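PDB 1SG1: tumor necrosis factor receptor superfamily member 16, which probably binds nerve growth factor and related neurotrophins at the cell surface through an elongated extracellular region of disulfide-rich repeats. Local coordinates for residues 123-128 with 134-139. Residues are numbered along the deposited sequence; the frame is centred on the assembly and turned at random.
Sequences EGTYSD and DPCLPC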
# COMPACT_ATOMS: atom_id res chain seq x y z
N GLU C 123 0.21 -12.09 33.09
CA GLU C 123 0.46 -11.47 34.38
C GLU C 123 1.13 -10.14 34.13
O GLU C 123 2.11 -10.08 33.42
CB GLU C 123 1.38 -12.36 35.21
CG GLU C 123 0.85 -12.73 36.60
CD GLU C 123 0.45 -14.20 36.71
OE1 GLU C 123 1.35 -15.08 36.62
OE2 GLU C 123 -0.76 -14.48 36.90
N GLY C 124 0.59 -9.08 34.71
CA GLY C 124 1.19 -7.77 34.56
C GLY C 124 0.69 -6.88 33.44
O GLY C 124 1.21 -5.78 33.28
N THR C 125 -0.29 -7.34 32.67
CA THR C 125 -0.82 -6.53 31.57
C THR C 125 -2.34 -6.54 31.54
O THR C 125 -2.99 -7.34 32.20
CB THR C 125 -0.31 -7.00 30.17
OG1 THR C 125 -0.91 -8.25 29.81
CG2 THR C 125 1.21 -7.13 30.19
N TYR C 126 -2.90 -5.64 30.75
CA TYR C 126 -4.34 -5.54 30.66
C TYR C 126 -4.74 -5.12 29.27
O TYR C 126 -3.90 -4.76 28.44
CB TYR C 126 -4.85 -4.49 31.64
CG TYR C 126 -4.53 -3.08 31.19
CD1 TYR C 126 -3.21 -2.62 31.19
CD2 TYR C 126 -5.53 -2.23 30.72
CE1 TYR C 126 -2.89 -1.35 30.71
CE2 TYR C 126 -5.22 -0.96 30.24
CZ TYR C 126 -3.90 -0.52 30.24
OH TYR C 126 -3.60 0.74 29.80
N SER C 127 -6.05 -5.15 29.04
CA SER C 127 -6.62 -4.72 27.78
C SER C 127 -7.89 -4.05 28.18
O SER C 127 -8.79 -4.67 28.73
CB SER C 127 -6.91 -5.89 26.84
OG SER C 127 -7.47 -5.41 25.62
N ASP C 128 -7.93 -2.76 27.90
CA ASP C 128 -9.05 -1.88 28.20
C ASP C 128 -10.22 -2.03 27.25
O ASP C 128 -11.36 -1.80 27.63
CB ASP C 128 -8.55 -0.44 28.11
CG ASP C 128 -8.72 0.30 29.40
OD1 ASP C 128 -9.87 0.55 29.78
OD2 ASP C 128 -7.69 0.64 30.02
N ASP C 134 -5.47 -3.70 19.34
CA ASP C 134 -4.80 -3.43 20.62
C ASP C 134 -4.21 -4.61 21.35
O ASP C 134 -4.91 -5.57 21.66
CB ASP C 134 -5.76 -2.72 21.59
CG ASP C 134 -5.95 -1.26 21.27
OD1 ASP C 134 -4.96 -0.63 20.82
OD2 ASP C 134 -7.06 -0.73 21.47
N PRO C 135 -2.90 -4.56 21.63
CA PRO C 135 -2.19 -5.62 22.34
C PRO C 135 -2.35 -5.36 23.84
O PRO C 135 -2.73 -4.27 24.24
CB PRO C 135 -0.76 -5.46 21.85
CG PRO C 135 -0.64 -3.98 21.73
CD PRO C 135 -1.97 -3.54 21.13
N CYS C 136 -2.07 -6.36 24.67
CA CYS C 136 -2.18 -6.20 26.12
C CYS C 136 -1.10 -5.21 26.52
O CYS C 136 0.01 -5.26 26.01
CB CYS C 136 -2.01 -7.54 26.82
SG CYS C 136 -3.38 -8.73 26.53
N LEU C 137 -1.43 -4.29 27.41
CA LEU C 137 -0.49 -3.28 27.81
C LEU C 137 0.10 -3.48 29.19
O LEU C 137 -0.48 -4.17 30.05
CB LEU C 137 -1.16 -1.90 27.74
CG LEU C 137 -1.67 -1.46 26.36
CD1 LEU C 137 -2.05 -0.01 26.42
CD2 LEU C 137 -0.60 -1.65 25.31
N PRO C 138 1.29 -2.91 29.43
CA PRO C 138 1.91 -3.06 30.74
C PRO C 138 1.20 -2.18 31.77
O PRO C 138 0.95 -1.01 31.53
CB PRO C 138 3.38 -2.69 30.48
CG PRO C 138 3.32 -1.80 29.32
CD PRO C 138 2.27 -2.44 28.44
N CYS C 139 0.87 -2.77 32.91
CA CYS C 139 0.17 -2.07 33.98
C CYS C 139 0.89 -0.83 34.50
O CYS C 139 2.13 -0.77 34.51
CB CYS C 139 -0.06 -3.01 35.17
SG CYS C 139 -1.20 -4.42 34.98
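Tyr126 sets its ring aslant across the side chain of Leu137, the residue it pairs with across a short antiparallel ladder. CE1 of Tyr126 lies 3.5 Å from CB of Leu137, and its OH is 3.8 Å from Leu137 CD1. CG of Tyr126 sits between its own N and carbonyl carbon (chi1 72°), which swings the ring over the partner strand. There Pro138 O meets the ring at its edge. The backbones of Tyr126 and Leu137 form a hydrogen-bonded pair. Leu137 N gives a nearly straight bond to Tyr126 O, 2.7 Å long and in the carbonyl plane. Cys136 CA adds a CH...O contact to the same oxygen. Cys139 N binds Gly124 O at 3.1 Å, tilted from the carbonyl plane, and Cys139 SG lies 3.2 Å from that oxygen. On the other face OG1 of Thr125 packs 3.3 Å from Cys136 CB, while its hydrogen bond goes to Pro122 O. Cys136 and Cys139 are disulfide-bonded to Cys121 and Cys152, respectively. Leu137 and Pro138 each pack on an aromatic side chain of another protein's chain. A small hairpin tied by disulfides to neighbouring loops is characteristic of the cysteine-rich repeats of the TNF receptor superfamily.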